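Local coordinates for LamCAT (Aquimarina, PDB 6JH5), which probably hydrolyses laminarin, the beta-1,3-linked storage glucan of brown algae, as a marine bacterial laminarinase of glycoside hydrolase family 16, at residues A[82-87]-A[157-162]; A[109-114]-A[132-137]. All coordinates share one frame; numbering follows the deposited sequence.

Contact 1: residues A[82-87]-A[157-162]; sequences KVEARI and YHIYTI
Residues 82-87 and 157-162 run antiparallel with their short strand axes 4.7 Å apart, the hydrogen-bonded pairs Val83-Ile162, Ala85-Tyr160 and Ile87-His158 alternating with the non-hydrogen-bonded pairs Glu84-Thr161 and Arg86-Ile159. The bond from Tyr160 N to Ala85 O is nearly straight, 173° at the hydrogen, whereas His158 N meets Ile87 O from above the carbonyl plane. Beside this last pair, Arg86 lays its guanidinium over one face of the Tyr157 ring, the planes 23° apart. The cation-pi stack is off-centre, with Arg86 CZ 4.2 Å from the Tyr157 centroid and Arg86 NH2 nearest Tyr157 CD2 and CB. An extended chain, CG anti to the backbone N (chi1 -179°), carries the group that far. Arg86 NE donates to an in-plane water, itself weakly bonded to Tyr157 O, and NH1 forms a salt bridge with Asp226, a calcium ligand. A leucine here would probably cost Asp226 its salt-bridge partner, leaving the calcium to balance its charge, and deprive the tyrosine face of its cation. This pairing belongs to the beta-sandwich of the concanavalin clan: the 82-87 strand also bonds to strand 221-232, and Val83, Ala85 and Ile87 turn apolar side chains to Phe99 of strand 95-103. Val83 and Ile162 lie side by side on that face, CB to CG1 3.8 Å, as beta-branched residues readily do in a strand. On the other face, Ile159 folds its chain so that CD1 presses on the Arg86 chain, unusually close to Arg86 CB at 3.3 Å. Its CG2 touches the Glu84 carboxylate. Thr161, the next residue on this face, divides its work between two branches: OG1 donates to Glu84 OE1 (2.8 Å) from above the carboxylate plane, while CG2 rests against Lys82 CG.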
loop_
_atom_site.group_PDB
_atom_site.type_symbol
_atom_site.label_atom_id
_atom_site.label_comp_id
_atom_site.label_asym_id
_atom_site.label_seq_id
_atom_site.Cartn_x
_atom_site.Cartn_y
_atom_site.Cartn_z
ATOM N N LYS A 82 2.374 -13.364 7.054
ATOM C CA LYS A 82 3.422 -12.332 7.175
ATOM C C LYS A 82 3.552 -11.758 5.771
ATOM O O LYS A 82 3.824 -12.508 4.881
ATOM C CB LYS A 82 4.735 -12.946 7.654
ATOM C CG LYS A 82 5.891 -11.967 7.691
ATOM C CD LYS A 82 7.081 -12.537 8.426
ATOM C CE LYS A 82 8.365 -11.837 8.061
ATOM N NZ LYS A 82 9.458 -12.202 8.997
ATOM N N VAL A 83 3.253 -10.474 5.627
ATOM C CA VAL A 83 3.233 -9.819 4.303
ATOM C C VAL A 83 4.321 -8.757 4.319
ATOM O O VAL A 83 4.276 -7.934 5.168
ATOM C CB VAL A 83 1.845 -9.213 4.041
ATOM C CG1 VAL A 83 1.760 -8.614 2.658
ATOM C CG2 VAL A 83 0.747 -10.250 4.226
ATOM N N GLU A 84 5.244 -8.826 3.375
ATOM C CA GLU A 84 6.359 -7.867 3.444
ATOM C C GLU A 84 6.905 -7.466 2.082
ATOM O O GLU A 84 6.739 -8.159 1.143
ATOM C CB GLU A 84 7.413 -8.314 4.451
ATOM C CG GLU A 84 8.297 -9.445 4.053
ATOM C CD GLU A 84 9.487 -9.537 5.011
ATOM O OE1 GLU A 84 9.355 -9.197 6.200
ATOM O OE2 GLU A 84 10.562 -9.875 4.528
ATOM N N ALA A 85 7.518 -6.292 2.051
ATOM C CA ALA A 85 8.130 -5.804 0.804
ATOM C C ALA A 85 9.364 -4.986 1.151
ATOM O O ALA A 85 9.343 -4.341 2.153
ATOM C CB ALA A 85 7.158 -4.971 0.013
ATOM N N ARG A 86 10.376 -5.056 0.307
ATOM C CA ARG A 86 11.597 -4.237 0.473
ATOM C C ARG A 86 11.459 -3.086 -0.520
ATOM O O ARG A 86 11.420 -3.354 -1.672
ATOM C CB ARG A 86 12.817 -5.092 0.171
ATOM C CG ARG A 86 14.130 -4.353 0.341
ATOM C CD ARG A 86 15.304 -5.306 0.476
ATOM N NE ARG A 86 16.520 -4.556 0.683
ATOM C CZ ARG A 86 17.424 -4.285 -0.233
ATOM N NH1 ARG A 86 17.310 -4.718 -1.466
ATOM N NH2 ARG A 86 18.466 -3.547 0.078
ATOM N N ILE A 87 11.293 -1.875 0.011
ATOM C CA ILE A 87 10.944 -0.687 -0.805
ATOM C C ILE A 87 11.864 0.492 -0.503
ATOM O O ILE A 87 12.173 0.679 0.628
ATOM C CB ILE A 87 9.515 -0.270 -0.429
ATOM C CG1 ILE A 87 8.546 -1.438 -0.593
ATOM C CG2 ILE A 87 9.046 0.936 -1.221
ATOM C CD1 ILE A 87 7.126 -1.082 -0.193
ATOM N N TYR A 157 16.477 1.441 0.784
ATOM C CA TYR A 157 15.554 0.301 0.958
ATOM C C TYR A 157 15.374 0.009 2.443
ATOM O O TYR A 157 16.311 -0.031 3.179
ATOM C CB TYR A 157 16.083 -0.993 0.346
ATOM C CG TYR A 157 16.214 -0.978 -1.149
ATOM C CD1 TYR A 157 15.147 -1.226 -1.984
ATOM C CD2 TYR A 157 17.442 -0.739 -1.720
ATOM C CE1 TYR A 157 15.303 -1.229 -3.357
ATOM C CE2 TYR A 157 17.616 -0.723 -3.086
ATOM C CZ TYR A 157 16.545 -0.977 -3.909
ATOM O OH TYR A 157 16.775 -0.947 -5.248
ATOM N N HIS A 158 14.126 -0.272 2.778
ATOM C CA HIS A 158 13.688 -0.711 4.115
ATOM C C HIS A 158 12.678 -1.847 3.942
ATOM O O HIS A 158 12.103 -1.958 2.910
ATOM C CB HIS A 158 13.079 0.438 4.925
ATOM C CG HIS A 158 14.056 1.493 5.304
ATOM N ND1 HIS A 158 14.790 1.428 6.448
ATOM C CD2 HIS A 158 14.410 2.642 4.704
ATOM C CE1 HIS A 158 15.559 2.483 6.522
ATOM N NE2 HIS A 158 15.336 3.246 5.488
ATOM N N ILE A 159 12.551 -2.674 4.961
ATOM C CA ILE A 159 11.593 -3.807 4.871
ATOM C C ILE A 159 10.336 -3.461 5.669
ATOM O O ILE A 159 10.452 -3.217 6.822
ATOM C CB ILE A 159 12.262 -5.070 5.400
ATOM C CG1 ILE A 159 13.602 -5.274 4.696
ATOM C CG2 ILE A 159 11.333 -6.271 5.286
ATOM C CD1 ILE A 159 13.465 -5.725 3.321
ATOM N N TYR A 160 9.205 -3.430 4.986
ATOM C CA TYR A 160 7.908 -3.072 5.599
ATOM C C TYR A 160 7.101 -4.355 5.735
ATOM O O TYR A 160 6.906 -4.992 4.766
ATOM C CB TYR A 160 7.225 -2.024 4.728
ATOM C CG TYR A 160 8.039 -0.765 4.640
ATOM C CD1 TYR A 160 8.010 0.164 5.659
ATOM C CD2 TYR A 160 8.880 -0.536 3.583
ATOM C CE1 TYR A 160 8.755 1.323 5.600
ATOM C CE2 TYR A 160 9.625 0.622 3.502
ATOM C CZ TYR A 160 9.579 1.543 4.522
ATOM O OH TYR A 160 10.324 2.667 4.472
ATOM N N THR A 161 6.699 -4.669 6.956
ATOM C CA THR A 161 6.059 -5.970 7.214
ATOM C C THR A 161 4.848 -5.856 8.146
ATOM O O THR A 161 4.828 -5.006 8.987
ATOM C CB THR A 161 7.085 -6.829 7.982
ATOM O OG1 THR A 161 8.338 -6.857 7.299
ATOM C CG2 THR A 161 6.672 -8.252 8.288
ATOM N N ILE A 162 3.915 -6.764 7.928
ATOM C CA ILE A 162 2.857 -7.036 8.928
ATOM C C ILE A 162 2.896 -8.522 9.250
ATOM O O ILE A 162 3.258 -9.265 8.418
ATOM C CB ILE A 162 1.427 -6.644 8.513
ATOM C CG1 ILE A 162 1.007 -7.258 7.181
ATOM C CG2 ILE A 162 1.263 -5.135 8.560
ATOM C CD1 ILE A 162 -0.475 -7.326 6.973
HETATM O O HOH W 1 16.807 -3.081 3.193
HETATM O O HOH W 2 11.980 2.901 2.364
#

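Contact 2: residues A[109-114]-A[132-137]; sequences VGWPAC and TIHWQD
Pro112 O points at the backbone of Trp135, 3.4 Å from Trp135 CA in a CA-H...O contact with 150° at the hydrogen. One step along, the backbones are joined through water: it donates to Ala113 O (2.7 Å) and accepts from Gln136 N (3.0 Å). The rest of the interface is van der Waals packing. The Pro112 ring sets its CB against Trp135 O, while Gln136 brings CB to 3.8 Å from Ala113 CA, an approach that the short alanine permits. Gln136 then runs extended, and its amide end passes near Pro112 CD and Ala113 CB. Trp111 starts away from the strand, but with CG anti to the backbone N (chi1 -175°) its indole swings round until CZ2 lies 4.1 Å from His134 CB. Behind this shell, a cis peptide precedes Pro112 and places Pro112 CB 3.5 Å above the centre of the Trp111 ring, the aromatic-proline packing that often accompanies a cis bond. Gly110, leaving helix 106-109 with the positive phi (78°) that glycine tolerates easily, starts the turn, which the bond from Cys114 N to Gly110 O closes. Trp111 NE1 is held by Glu116, and the His134 ring is fixed by Tyr142 OH at ND1 and, weakly, by Asp118 at NE2. Glu116 and Asp118 fit the Glu-X-Asp-X-X-Glu signature from which family 16 enzymes take their catalytic carboxylates, so the contact probably flanks the substrate cleft. Strand 128-136, to which residues 132-136 belong, pairs with strands 116-118 and 142-150. With no direct hydrogen bond between 109-114 and 132-137, the two segments are linked by a shared water, a CH...O contact and close fit, while Glu116 and Tyr142 engage the loop from neighbouring strands.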
loop_
_atom_site.group_PDB
_atom_site.type_symbol
_atom_site.label_atom_id
_atom_site.label_comp_id
_atom_site.label_asym_id
_atom_site.label_seq_id
_atom_site.Cartn_x
_atom_site.Cartn_y
_atom_site.Cartn_z
ATOM N N VAL A 109 -19.217 -5.526 -0.298
ATOM C CA VAL A 109 -19.577 -4.675 0.871
ATOM C C VAL A 109 -19.030 -3.254 0.731
ATOM O O VAL A 109 -19.327 -2.440 1.563
ATOM C CB VAL A 109 -19.114 -5.329 2.178
ATOM C CG1 VAL A 109 -19.740 -6.698 2.357
ATOM C CG2 VAL A 109 -17.595 -5.383 2.293
ATOM N N GLY A 110 -18.145 -3.023 -0.223
ATOM C CA GLY A 110 -17.569 -1.690 -0.435
ATOM C C GLY A 110 -16.483 -1.337 0.576
ATOM O O GLY A 110 -16.156 -2.154 1.390
ATOM N N TRP A 111 -16.017 -0.104 0.481
ATOM C CA TRP A 111 -15.014 0.482 1.399
ATOM C C TRP A 111 -15.738 1.507 2.286
ATOM O O TRP A 111 -16.491 2.299 1.757
ATOM C CB TRP A 111 -13.837 1.101 0.623
ATOM C CG TRP A 111 -12.749 1.594 1.520
ATOM C CD1 TRP A 111 -11.621 0.919 1.878
ATOM C CD2 TRP A 111 -12.723 2.828 2.248
ATOM N NE1 TRP A 111 -10.886 1.658 2.754
ATOM C CE2 TRP A 111 -11.538 2.832 3.001
ATOM C CE3 TRP A 111 -13.579 3.924 2.343
ATOM C CZ2 TRP A 111 -11.209 3.877 3.845
ATOM C CZ3 TRP A 111 -13.250 4.953 3.177
ATOM C CH2 TRP A 111 -12.070 4.940 3.901
ATOM N N PRO A 112 -15.527 1.553 3.610
ATOM C CA PRO A 112 -14.461 0.820 4.297
ATOM C C PRO A 112 -14.831 -0.518 4.954
ATOM O O PRO A 112 -14.047 -1.062 5.618
ATOM C CB PRO A 112 -14.124 1.779 5.441
ATOM C CG PRO A 112 -15.421 2.472 5.755
ATOM C CD PRO A 112 -16.197 2.503 4.473
ATOM N N ALA A 113 -16.025 -1.030 4.681
ATOM C CA ALA A 113 -16.495 -2.263 5.351
ATOM C C ALA A 113 -15.594 -3.446 5.021
ATOM O O ALA A 113 -15.397 -4.281 5.841
ATOM C CB ALA A 113 -17.930 -2.562 4.982
ATOM N N CYS A 114 -15.016 -3.437 3.827
ATOM C CA CYS A 114 -14.146 -4.552 3.380
ATOM C C CYS A 114 -12.904 -4.659 4.263
ATOM O O CYS A 114 -12.321 -5.677 4.278
ATOM C CB CYS A 114 -13.692 -4.386 1.938
ATOM S SG CYS A 114 -12.858 -2.805 1.608
ATOM N N THR A 132 -1.524 1.432 9.324
ATOM C CA THR A 132 -2.911 1.743 9.750
ATOM C C THR A 132 -3.918 0.661 9.339
ATOM O O THR A 132 -3.680 -0.011 8.383
ATOM C CB THR A 132 -3.344 3.022 9.013
ATOM O OG1 THR A 132 -2.332 4.005 9.171
ATOM C CG2 THR A 132 -4.659 3.624 9.455
ATOM N N ILE A 133 -4.985 0.535 10.118
ATOM C CA ILE A 133 -6.157 -0.261 9.667
ATOM C C ILE A 133 -7.358 0.689 9.567
ATOM O O ILE A 133 -7.484 1.578 10.367
ATOM C CB ILE A 133 -6.504 -1.479 10.544
ATOM C CG1 ILE A 133 -6.415 -1.197 12.044
ATOM C CG2 ILE A 133 -5.725 -2.716 10.108
ATOM C CD1 ILE A 133 -6.984 -2.298 12.895
ATOM N N HIS A 134 -8.160 0.470 8.537
ATOM C CA HIS A 134 -9.439 1.178 8.330
ATOM C C HIS A 134 -10.536 0.114 8.201
ATOM O O HIS A 134 -10.293 -0.861 7.574
ATOM C CB HIS A 134 -9.469 2.036 7.067
ATOM C CG HIS A 134 -8.320 2.961 6.900
ATOM N ND1 HIS A 134 -8.438 4.304 7.107
ATOM C CD2 HIS A 134 -7.055 2.747 6.489
ATOM C CE1 HIS A 134 -7.279 4.867 6.869
ATOM N NE2 HIS A 134 -6.425 3.938 6.485
ATOM N N TRP A 135 -11.691 0.409 8.777
ATOM C CA TRP A 135 -12.813 -0.542 8.723
ATOM C C TRP A 135 -14.116 0.171 9.092
ATOM O O TRP A 135 -14.101 1.353 9.324
ATOM C CB TRP A 135 -12.544 -1.776 9.595
ATOM C CG TRP A 135 -12.633 -1.589 11.081
ATOM C CD1 TRP A 135 -13.627 -2.028 11.899
ATOM C CD2 TRP A 135 -11.655 -0.991 11.942
ATOM N NE1 TRP A 135 -13.352 -1.719 13.195
ATOM C CE2 TRP A 135 -12.152 -1.082 13.254
ATOM C CE3 TRP A 135 -10.421 -0.373 11.730
ATOM C CZ2 TRP A 135 -11.457 -0.584 14.345
ATOM C CZ3 TRP A 135 -9.754 0.150 12.807
ATOM C CH2 TRP A 135 -10.259 0.041 14.097
ATOM N N GLN A 136 -15.202 -0.580 9.058
ATOM C CA GLN A 136 -16.498 -0.040 9.510
ATOM C C GLN A 136 -16.839 -0.855 10.741
ATOM O O GLN A 136 -16.930 -2.029 10.630
ATOM C CB GLN A 136 -17.548 -0.210 8.429
ATOM C CG GLN A 136 -18.821 0.574 8.696
ATOM C CD GLN A 136 -19.749 0.335 7.534
ATOM O OE1 GLN A 136 -20.525 -0.610 7.539
ATOM N NE2 GLN A 136 -19.604 1.142 6.501
ATOM N N ASP A 137 -17.022 -0.177 11.856
ATOM C CA ASP A 137 -17.184 -0.887 13.138
ATOM C C ASP A 137 -18.614 -1.374 13.315
ATOM O O ASP A 137 -19.415 -1.193 12.434
ATOM C CB ASP A 137 -16.624 -0.089 14.311
ATOM C CG ASP A 137 -17.443 1.118 14.740
ATOM O OD1 ASP A 137 -18.535 1.267 14.254
ATOM O OD2 ASP A 137 -16.958 1.863 15.556
HETATM O O HOH W 3 -15.477 -3.483 8.470
#

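From the N terminus, several strands precede strand 81-88, whose partner in contact 1 is not reached until residues 157-162, so that pairing closes a long loop. Within this span, after strand 95-103 and helix 106-109, residues 109-114 lead into strand 116-118, and the chain returns at 132-137 to close the shorter loop of contact 2. The two closures therefore nest without crossing. The centres of contact 1 and contact 2 lie about 22 Å apart, and the two do not touch. Contact 1 joins two strands of the sandwich near the calcium site; contact 2 fastens a surface loop to strand 128-136, beside the presumed catalytic strand.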